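Local coordinates for protein guanine nucleotide exchange factor SRM1 (Saccharomyces cerevisiae, PDB 3OF7) that promotes the exchange of GDP for GTP on the GTPases Gsp1 and Gsp2, binds chromatin, and controls RNA metabolism and nuclear transport, at residues W228-G231 with Q232-Q235; C337-L340 with D341-E344; R423-T427 with A428-H432; V437-G441 with Q442-S446. All coordinates share one frame; numbering follows the deposited sequence.

Interaction 1: W228-G231 with Q232-Q235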
loop_
_atom_site.group_PDB
_atom_site.type_symbol
_atom_site.label_atom_id
_atom_site.label_comp_id
_atom_site.label_asym_id
_atom_site.label_seq_id
_atom_site.Cartn_x
_atom_site.Cartn_y
_atom_site.Cartn_z
ATOM N N TRP A 228 10.669 1.617 -11.723
ATOM C CA TRP A 228 11.857 0.809 -11.466
ATOM C C TRP A 228 11.439 -0.579 -10.974
ATOM O O TRP A 228 10.627 -0.697 -10.048
ATOM C CB TRP A 228 12.722 1.520 -10.417
ATOM C CG TRP A 228 14.015 0.853 -9.972
ATOM C CD1 TRP A 228 14.826 0.011 -10.697
ATOM C CD2 TRP A 228 14.667 1.047 -8.712
ATOM N NE1 TRP A 228 15.928 -0.351 -9.944
ATOM C CE2 TRP A 228 15.855 0.273 -8.725
ATOM C CE3 TRP A 228 14.354 1.789 -7.561
ATOM C CZ2 TRP A 228 16.728 0.220 -7.630
ATOM C CZ3 TRP A 228 15.228 1.742 -6.476
ATOM C CH2 TRP A 228 16.395 0.955 -6.514
ATOM N N GLY A 229 11.995 -1.619 -11.596
ATOM C CA GLY A 229 11.799 -2.993 -11.131
ATOM C C GLY A 229 11.379 -3.937 -12.240
ATOM O O GLY A 229 11.721 -3.724 -13.412
ATOM N N ASN A 230 10.638 -4.983 -11.878
ATOM C CA ASN A 230 10.112 -5.915 -12.873
ATOM C C ASN A 230 9.127 -5.232 -13.818
ATOM O O ASN A 230 8.417 -4.311 -13.418
ATOM C CB ASN A 230 9.461 -7.125 -12.195
ATOM C CG ASN A 230 9.178 -8.264 -13.176
ATOM O OD1 ASN A 230 9.968 -8.526 -14.081
ATOM N ND2 ASN A 230 8.048 -8.944 -12.992
ATOM N N GLY A 231 9.099 -5.671 -15.076
ATOM C CA GLY A 231 8.271 -5.032 -16.087
ATOM C C GLY A 231 7.451 -5.977 -16.941
ATOM O O GLY A 231 6.926 -5.575 -17.979
ATOM N N GLN A 232 7.318 -7.224 -16.496
ATOM C CA GLN A 232 6.651 -8.271 -17.293
ATOM C C GLN A 232 5.163 -8.021 -17.537
ATOM O O GLN A 232 4.574 -8.612 -18.449
ATOM C CB GLN A 232 6.842 -9.642 -16.643
ATOM C CG GLN A 232 8.290 -10.082 -16.545
ATOM C CD GLN A 232 8.463 -11.370 -15.756
ATOM O OE1 GLN A 232 8.079 -11.461 -14.581
ATOM N NE2 GLN A 232 9.060 -12.375 -16.397
ATOM N N GLN A 233 4.557 -7.168 -16.712
ATOM C CA GLN A 233 3.141 -6.830 -16.836
ATOM C C GLN A 233 2.926 -5.403 -17.361
ATOM O O GLN A 233 1.840 -4.836 -17.198
ATOM C CB GLN A 233 2.419 -7.006 -15.487
ATOM C CG GLN A 233 2.288 -8.453 -14.996
ATOM C CD GLN A 233 3.576 -9.011 -14.403
ATOM O OE1 GLN A 233 4.334 -8.302 -13.739
ATOM N NE2 GLN A 233 3.821 -10.288 -14.635
ATOM N N ASN A 234 3.953 -4.836 -17.995
ATOM C CA ASN A 234 3.909 -3.460 -18.515
ATOM C C ASN A 234 3.771 -2.398 -17.419
ATOM O O ASN A 234 3.341 -1.275 -17.684
ATOM C CB ASN A 234 2.805 -3.290 -19.569
ATOM C CG ASN A 234 3.354 -3.230 -20.982
ATOM O OD1 ASN A 234 3.871 -2.198 -21.419
ATOM N ND2 ASN A 234 3.232 -4.330 -21.709
ATOM N N GLN A 235 4.154 -2.747 -16.192
ATOM C CA GLN A 235 3.999 -1.812 -15.071
ATOM C C GLN A 235 4.964 -0.624 -15.160
ATOM O O GLN A 235 4.727 0.416 -14.537
ATOM C CB GLN A 235 4.106 -2.512 -13.705
ATOM C CG GLN A 235 5.381 -3.313 -13.462
ATOM C CD GLN A 235 5.232 -4.765 -13.891
ATOM O OE1 GLN A 235 5.150 -5.068 -15.085
ATOM N NE2 GLN A 235 5.196 -5.671 -12.918
HETATM O O HOH W 1 5.882 -8.312 -11.229
#
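A local net of amide side chains, drawn from Asn230 to Gln235, ties up the chain just after it leaves strand 225-229, within the fourth RCC1 repeat of the beta-propeller. Asn230 reaches forward along the chain to Gln232: its ND2 gives a hydrogen bond of 3.0 Å to Gln232 OE1. That oxygen lies close to the amide plane of Asn230, while the two amide planes are 65° apart. With CG anti to the backbone N (chi1 -167°), Asn230 swings its amide to the side where Gln232 stands. The same ND2 also donates to a water, which in turn donates a hydrogen bond to Gln233 OE1. Gln233 and Gln235 close a small ring of their own. Gln235 OE1 takes the backbone N-H of Gln233 at 2.7 Å, in the carbonyl plane on a lone pair, and Gln235 NE2 returns a fairly straight bond of 2.9 Å to Gln233 OE1, so both ends of one amide are fixed. A bend at chi2 (-91°) folds this amide back to the Gly231 backbone, and Gln235 CG lies 3.2 Å from Asn230 O. The backbone makes a type I turn from Gly231 to Asn234, closed by Asn234 N on Gly231 O at 3.1 Å. Gln232 NE2 has its strongest partner in Glu179, just past strand 169-177, and the Gln235 carbonyl takes the indole N-H of Trp281 in strand 278-281.

Interaction 2: C337-L340 with D341-E344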
loop_
_atom_site.group_PDB
_atom_site.type_symbol
_atom_site.label_atom_id
_atom_site.label_comp_id
_atom_site.label_asym_id
_atom_site.label_seq_id
_atom_site.Cartn_x
_atom_site.Cartn_y
_atom_site.Cartn_z
ATOM N N CYS A 337 -13.105 -1.492 -8.290
ATOM C CA CYS A 337 -13.148 -2.274 -9.524
ATOM C C CYS A 337 -12.143 -3.417 -9.472
ATOM O O CYS A 337 -11.173 -3.371 -8.707
ATOM C CB CYS A 337 -12.886 -1.399 -10.751
ATOM S SG CYS A 337 -11.356 -0.469 -10.720
ATOM N N GLY A 338 -12.383 -4.429 -10.302
ATOM C CA GLY A 338 -11.540 -5.613 -10.351
ATOM C C GLY A 338 -12.238 -6.874 -9.889
ATOM O O GLY A 338 -13.460 -7.045 -10.056
ATOM N N ARG A 339 -11.453 -7.746 -9.271
ATOM C CA ARG A 339 -11.856 -9.115 -8.981
ATOM C C ARG A 339 -12.949 -9.268 -7.915
ATOM O O ARG A 339 -12.992 -8.524 -6.928
ATOM C CB ARG A 339 -10.615 -9.913 -8.586
ATOM C CG ARG A 339 -10.828 -11.402 -8.573
ATOM C CD ARG A 339 -9.484 -12.101 -8.530
ATOM N NE ARG A 339 -9.677 -13.546 -8.566
ATOM C CZ ARG A 339 -8.707 -14.444 -8.444
ATOM N NH1 ARG A 339 -7.442 -14.063 -8.273
ATOM N NH2 ARG A 339 -9.012 -15.733 -8.508
ATOM N N LEU A 340 -13.806 -10.266 -8.127
ATOM C CA LEU A 340 -14.957 -10.556 -7.273
ATOM C C LEU A 340 -14.880 -11.940 -6.606
ATOM O O LEU A 340 -15.642 -12.227 -5.664
ATOM C CB LEU A 340 -16.228 -10.441 -8.135
ATOM C CG LEU A 340 -17.647 -10.315 -7.583
ATOM C CD1 LEU A 340 -17.778 -9.141 -6.631
ATOM C CD2 LEU A 340 -18.600 -10.152 -8.768
ATOM N N ASP A 341 -13.962 -12.793 -7.082
ATOM C CA ASP A 341 -13.857 -14.189 -6.609
ATOM C C ASP A 341 -13.687 -14.301 -5.100
ATOM O O ASP A 341 -14.223 -15.223 -4.470
ATOM C CB ASP A 341 -12.698 -14.932 -7.301
ATOM C CG ASP A 341 -12.863 -15.021 -8.807
ATOM O OD1 ASP A 341 -13.980 -15.328 -9.278
ATOM O OD2 ASP A 341 -11.870 -14.785 -9.532
ATOM N N MET A 342 -12.927 -13.375 -4.517
ATOM C CA MET A 342 -12.712 -13.366 -3.065
ATOM C C MET A 342 -13.322 -12.110 -2.446
ATOM O O MET A 342 -12.863 -11.631 -1.407
ATOM C CB MET A 342 -11.216 -13.479 -2.729
ATOM C CG MET A 342 -10.590 -14.837 -3.108
ATOM S SD MET A 342 -8.776 -14.927 -3.059
ATOM C CE MET A 342 -8.370 -14.778 -4.798
ATOM N N PHE A 343 -14.363 -11.594 -3.104
ATOM C CA PHE A 343 -15.084 -10.402 -2.657
ATOM C C PHE A 343 -14.185 -9.171 -2.543
ATOM O O PHE A 343 -14.467 -8.271 -1.742
ATOM C CB PHE A 343 -15.789 -10.648 -1.313
ATOM C CG PHE A 343 -16.914 -11.668 -1.364
ATOM C CD1 PHE A 343 -17.697 -11.829 -2.511
ATOM C CD2 PHE A 343 -17.210 -12.426 -0.235
ATOM C CE1 PHE A 343 -18.754 -12.766 -2.545
ATOM C CE2 PHE A 343 -18.270 -13.362 -0.248
ATOM C CZ PHE A 343 -19.038 -13.524 -1.416
ATOM N N GLU A 344 -13.114 -9.127 -3.343
ATOM C CA GLU A 344 -12.120 -8.054 -3.237
ATOM C C GLU A 344 -12.754 -6.680 -3.379
ATOM O O GLU A 344 -12.399 -5.757 -2.642
ATOM C CB GLU A 344 -10.978 -8.227 -4.255
ATOM C CG GLU A 344 -10.117 -9.472 -4.035
ATOM C CD GLU A 344 -10.566 -10.690 -4.849
ATOM O OE1 GLU A 344 -11.790 -10.882 -5.063
ATOM O OE2 GLU A 344 -9.675 -11.477 -5.257
#
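Arg339 NE and Asp341 OD2 meet at 2.7 Å in a salt bridge that is also a hydrogen bond. The oxygen sits near the guanidinium plane and offers its anti lone pair, and the carboxylate stands almost perpendicular (89°) to the guanidinium. Arg339 NH2 adds only a weak bond to the same oxygen. The other oxygen, OD1, pairs with Arg365, so one aspartate is shared between two arginines and is likely to stay ionised. Glu344 completes the salt-bridge network more loosely: its OE2 lies 3.9 Å from Arg339 NE, well out of the guanidinium plane, where charge attraction acts without an N-H aimed at it. That oxygen is hydrogen-bonded to His387 ND1, while OE1 receives the backbone N-H of Met342 at 2.8 Å from above the carboxylate plane. A bend at chi2 (94°) folds Glu344 back over the turn to do this. Arg339 runs out extended from CG to NE, which carries its guanidinium between Asp341 OD2 at the edge and Met342 CE, 3.6 Å above the centre of one face; its NH1 is hydrogen-bonded to His323 ND1. A type I turn from Leu340 to Phe343 carries these groups, with Phe343 N bonded to Leu340 O at 2.9 Å. This loop follows strand 334-337 in the sixth RCC1 repeat; its backbone is bonded to strand 364-368 at Leu340, while Glu344 touches His324 of strand 324-329.

Interaction 3: R423-T427 with A428-H432; sequences RIKNT and ATQDH
Asn426 O receives two backbone N-H groups as the chain bends back between strands 421-423 and 432-439: Thr429 N at 3.2 Å, from above the carbonyl plane, and, more weakly, Gln430 N at 2.9 Å. A type I turn from Thr429 to His432 follows at once. The side chain of Asn426 folds over the same bend, with CG between the backbone N and the carbonyl carbon (chi1 89°), which brings OD1 to Thr429. The hydroxyl of Thr429 donates to it at 2.7 Å, nearly along the C=O axis, and Thr429 N adds a weak bond. All this happens in the loop, within the seventh RCC1 repeat, that joins strand 421-423 of one propeller blade to strand 432-439 of the closing blade. A water is gripped by Ile424 O, Asn426 N and Thr429 OG1, while Asn426 ND2 bonds to Pro56 O in strand 56-58. With an alanine here, Thr429 OG1 would probably lose its acceptor and Pro56 O its donor, leaving the bend less firmly tied to that strand. Gln430 CB rests 3.2 Å from Asn426 O. A second water joins Arg423 NH2 to Gln430 O.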
loop_
_atom_site.group_PDB
_atom_site.type_symbol
_atom_site.label_atom_id
_atom_site.label_comp_id
_atom_site.label_asym_id
_atom_site.label_seq_id
_atom_site.Cartn_x
_atom_site.Cartn_y
_atom_site.Cartn_z
ATOM N N ARG A 423 -17.306 -3.519 9.907
ATOM C CA ARG A 423 -16.690 -2.916 11.087
ATOM C C ARG A 423 -15.802 -3.893 11.851
ATOM O O ARG A 423 -16.213 -5.013 12.147
ATOM C CB ARG A 423 -17.803 -2.392 11.998
ATOM C CG ARG A 423 -17.359 -1.797 13.309
ATOM C CD ARG A 423 -18.600 -1.333 14.058
ATOM N NE ARG A 423 -18.291 -0.776 15.366
ATOM C CZ ARG A 423 -19.201 -0.530 16.303
ATOM N NH1 ARG A 423 -20.481 -0.804 16.074
ATOM N NH2 ARG A 423 -18.832 -0.012 17.466
ATOM N N ILE A 424 -14.578 -3.465 12.150
ATOM C CA ILE A 424 -13.706 -4.211 13.045
ATOM C C ILE A 424 -13.991 -3.721 14.468
ATOM O O ILE A 424 -13.732 -2.554 14.805
ATOM C CB ILE A 424 -12.212 -4.037 12.704
ATOM C CG1 ILE A 424 -11.928 -4.529 11.270
ATOM C CG2 ILE A 424 -11.351 -4.792 13.717
ATOM C CD1 ILE A 424 -10.547 -4.148 10.723
ATOM N N LYS A 425 -14.562 -4.612 15.270
ATOM C CA LYS A 425 -14.834 -4.357 16.684
ATOM C C LYS A 425 -14.118 -5.414 17.514
ATOM O O LYS A 425 -14.420 -6.604 17.407
ATOM C CB LYS A 425 -16.343 -4.405 16.945
ATOM C CG LYS A 425 -16.778 -3.957 18.337
ATOM C CD LYS A 425 -18.303 -3.944 18.430
ATOM C CE LYS A 425 -18.782 -3.472 19.794
ATOM N NZ LYS A 425 -20.280 -3.402 19.830
ATOM N N ASN A 426 -13.134 -4.980 18.298
ATOM C CA ASN A 426 -12.460 -5.844 19.269
ATOM C C ASN A 426 -11.981 -4.983 20.421
ATOM O O ASN A 426 -11.842 -3.766 20.260
ATOM C CB ASN A 426 -11.332 -6.710 18.637
ATOM C CG ASN A 426 -9.955 -6.026 18.619
ATOM O OD1 ASN A 426 -9.820 -4.856 18.264
ATOM N ND2 ASN A 426 -8.923 -6.789 18.956
ATOM N N THR A 427 -11.757 -5.600 21.579
ATOM C CA THR A 427 -11.358 -4.867 22.787
ATOM C C THR A 427 -10.181 -3.913 22.539
ATOM O O THR A 427 -10.231 -2.751 22.926
ATOM C CB THR A 427 -11.017 -5.833 23.953
ATOM O OG1 THR A 427 -12.075 -6.786 24.111
ATOM C CG2 THR A 427 -10.827 -5.071 25.267
ATOM N N ALA A 428 -9.144 -4.405 21.871
ATOM C CA ALA A 428 -7.905 -3.641 21.687
ATOM C C ALA A 428 -8.093 -2.302 20.976
ATOM O O ALA A 428 -7.386 -1.342 21.273
ATOM C CB ALA A 428 -6.870 -4.483 20.958
ATOM N N THR A 429 -9.053 -2.232 20.059
ATOM C CA THR A 429 -9.190 -1.051 19.204
ATOM C C THR A 429 -10.559 -0.376 19.239
ATOM O O THR A 429 -10.745 0.644 18.583
ATOM C CB THR A 429 -8.845 -1.377 17.718
ATOM O OG1 THR A 429 -9.772 -2.343 17.207
ATOM C CG2 THR A 429 -7.437 -1.920 17.596
ATOM N N GLN A 430 -11.509 -0.920 20.004
ATOM C CA GLN A 430 -12.879 -0.405 19.973
ATOM C C GLN A 430 -13.001 1.058 20.411
ATOM O O GLN A 430 -13.923 1.744 19.990
ATOM C CB GLN A 430 -13.831 -1.287 20.787
ATOM C CG GLN A 430 -13.561 -1.295 22.288
ATOM C CD GLN A 430 -14.473 -2.271 23.042
ATOM O OE1 GLN A 430 -15.459 -2.778 22.498
ATOM N NE2 GLN A 430 -14.130 -2.538 24.293
ATOM N N ASP A 431 -12.071 1.525 21.242
ATOM C CA ASP A 431 -12.092 2.912 21.693
ATOM C C ASP A 431 -10.902 3.715 21.150
ATOM O O ASP A 431 -10.495 4.741 21.721
ATOM C CB ASP A 431 -12.190 2.970 23.220
ATOM C CG ASP A 431 -13.481 2.363 23.734
ATOM O OD1 ASP A 431 -14.543 2.609 23.127
ATOM O OD2 ASP A 431 -13.442 1.634 24.747
ATOM N N HIS A 432 -10.347 3.234 20.039
ATOM C CA HIS A 432 -9.252 3.941 19.375
ATOM C C HIS A 432 -9.751 4.719 18.181
ATOM O O HIS A 432 -10.693 4.306 17.496
ATOM C CB HIS A 432 -8.160 2.974 18.910
ATOM C CG HIS A 432 -7.115 2.700 19.941
ATOM N ND1 HIS A 432 -7.353 1.924 21.055
ATOM C CD2 HIS A 432 -5.819 3.087 20.019
ATOM C CE1 HIS A 432 -6.251 1.851 21.779
ATOM N NE2 HIS A 432 -5.303 2.541 21.168
HETATM O O HOH W 2 -15.880 0.904 18.301
HETATM O O HOH W 3 -12.447 -2.234 17.379
#

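Interaction 4: V437-G441 with Q442-S446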
loop_
_atom_site.group_PDB
_atom_site.type_symbol
_atom_site.label_atom_id
_atom_site.label_comp_id
_atom_site.label_asym_id
_atom_site.label_seq_id
_atom_site.Cartn_x
_atom_site.Cartn_y
_atom_site.Cartn_z
ATOM N N VAL A 437 -3.646 2.997 8.112
ATOM C CA VAL A 437 -3.795 1.568 7.848
ATOM C C VAL A 437 -2.923 1.165 6.671
ATOM O O VAL A 437 -2.657 1.985 5.797
ATOM C CB VAL A 437 -5.255 1.160 7.532
ATOM C CG1 VAL A 437 -6.113 1.208 8.792
ATOM C CG2 VAL A 437 -5.851 2.026 6.420
ATOM N N GLY A 438 -2.492 -0.092 6.662
ATOM C CA GLY A 438 -1.692 -0.649 5.564
ATOM C C GLY A 438 -1.930 -2.142 5.517
ATOM O O GLY A 438 -2.317 -2.740 6.523
ATOM N N CYS A 439 -1.718 -2.748 4.355
ATOM C CA CYS A 439 -2.015 -4.174 4.177
ATOM C C CYS A 439 -0.946 -4.824 3.326
ATOM O O CYS A 439 -0.393 -4.185 2.426
ATOM C CB CYS A 439 -3.366 -4.363 3.476
ATOM S SG CYS A 439 -4.787 -3.610 4.287
ATOM N N GLY A 440 -0.661 -6.086 3.627
ATOM C CA GLY A 440 0.314 -6.875 2.873
ATOM C C GLY A 440 -0.346 -8.082 2.249
ATOM O O GLY A 440 -1.573 -8.097 2.035
ATOM N N GLY A 441 0.456 -9.104 1.957
ATOM C CA GLY A 441 -0.059 -10.300 1.292
ATOM C C GLY A 441 -1.111 -11.026 2.118
ATOM O O GLY A 441 -2.171 -11.408 1.601
ATOM N N GLN A 442 -0.815 -11.215 3.402
ATOM C CA GLN A 442 -1.643 -12.047 4.283
ATOM C C GLN A 442 -1.916 -11.411 5.648
ATOM O O GLN A 442 -2.301 -12.104 6.595
ATOM C CB GLN A 442 -0.975 -13.424 4.498
ATOM C CG GLN A 442 -0.686 -14.209 3.220
ATOM C CD GLN A 442 -0.244 -15.649 3.488
ATOM O OE1 GLN A 442 0.065 -16.021 4.624
ATOM N NE2 GLN A 442 -0.219 -16.462 2.436
ATOM N N PHE A 443 -1.734 -10.097 5.751
ATOM C CA PHE A 443 -1.774 -9.428 7.053
ATOM C C PHE A 443 -2.073 -7.946 6.884
ATOM O O PHE A 443 -1.990 -7.413 5.774
ATOM C CB PHE A 443 -0.441 -9.631 7.799
ATOM C CG PHE A 443 0.711 -8.810 7.249
ATOM C CD1 PHE A 443 1.306 -9.140 6.035
ATOM C CD2 PHE A 443 1.205 -7.712 7.965
ATOM C CE1 PHE A 443 2.384 -8.387 5.523
ATOM C CE2 PHE A 443 2.272 -6.947 7.469
ATOM C CZ PHE A 443 2.864 -7.283 6.245
ATOM N N SER A 444 -2.404 -7.287 7.991
ATOM C CA SER A 444 -2.690 -5.854 8.001
ATOM C C SER A 444 -2.063 -5.185 9.227
ATOM O O SER A 444 -1.748 -5.848 10.223
ATOM C CB SER A 444 -4.201 -5.616 7.998
ATOM O OG SER A 444 -4.838 -6.369 6.979
ATOM N N VAL A 445 -1.864 -3.873 9.135
ATOM C CA VAL A 445 -1.284 -3.086 10.221
ATOM C C VAL A 445 -2.092 -1.800 10.334
ATOM O O VAL A 445 -2.504 -1.232 9.315
ATOM C CB VAL A 445 0.202 -2.728 9.950
ATOM C CG1 VAL A 445 0.788 -1.887 11.103
ATOM C CG2 VAL A 445 1.047 -3.985 9.721
ATOM N N SER A 446 -2.330 -1.349 11.567
ATOM C CA SER A 446 -2.963 -0.053 11.786
ATOM C C SER A 446 -2.231 0.755 12.862
ATOM O O SER A 446 -1.434 0.224 13.639
ATOM C CB SER A 446 -4.444 -0.211 12.147
ATOM O OG SER A 446 -4.570 -0.827 13.414
#
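Phe443 faces back across a tight hairpin toward Gly440. Its CB leaves the strand with CG between the backbone N and the carbonyl carbon (chi1 74°), and this torsion carries the ring over Gly440 of the turn, just past strand 432-439. Moving out along the ring, CD1 comes 4.0 Å from Gly440 CA. Phe443 CE1 comes nearer, 3.7 Å from Gly440 CA. Gly440 N lies over one ring face, offset toward the rim. A CB on Gly440 would collide with CE1, so the bare backbone makes room for the ring. Phe443 also touches Val74 of strand 69-74, and Glu41 and Leu42. Replacing Phe443 by an alanine would probably open a gap beside the turn, leaving Gly440 and Val74 without the ring they pack on. The hairpin joins strands 432-439 and 443-450, neighbours in the antiparallel sheet that strand 30-34 extends from the other end of the chain, the familiar closure of a beta-propeller. Gly438 and Val445 form a hydrogen-bonded pair, Gly438 N to Val445 O and Val445 N to Gly438 O both at 2.9 Å, and Gly440 N meets Phe443 O at 2.9 Å, almost straight (176°). On the opposite side of the strands from Val445, Cys439 SG lies 3.9 Å from Ser444 OG, which bonds to Ala408 O, and Val437 CG1 touches Ser446 CB at 4.0 Å.

Overall arrangement
The four contacts come one after another along the chain, in the fourth, sixth and seventh RCC1 repeats of one beta-propeller. Interactions 1 and 2, centres about 23 Å apart, are the same kind of element in two repeats: each follows the third strand of its sheet with a type I turn braced by side chains. Interaction 3 leads into strand 432-439, on which interaction 4 begins, and their nearest atoms are about 5 Å apart. Interaction 4 lies deepest, its centre about 8 Å from the chain's centre, in the blade where N-terminal strand 30-34 joins the C-terminal hairpin, which probably closes the propeller ring. Interactions 1 and 3, centres about 39 Å apart, lie on opposite sides of the chain's centre.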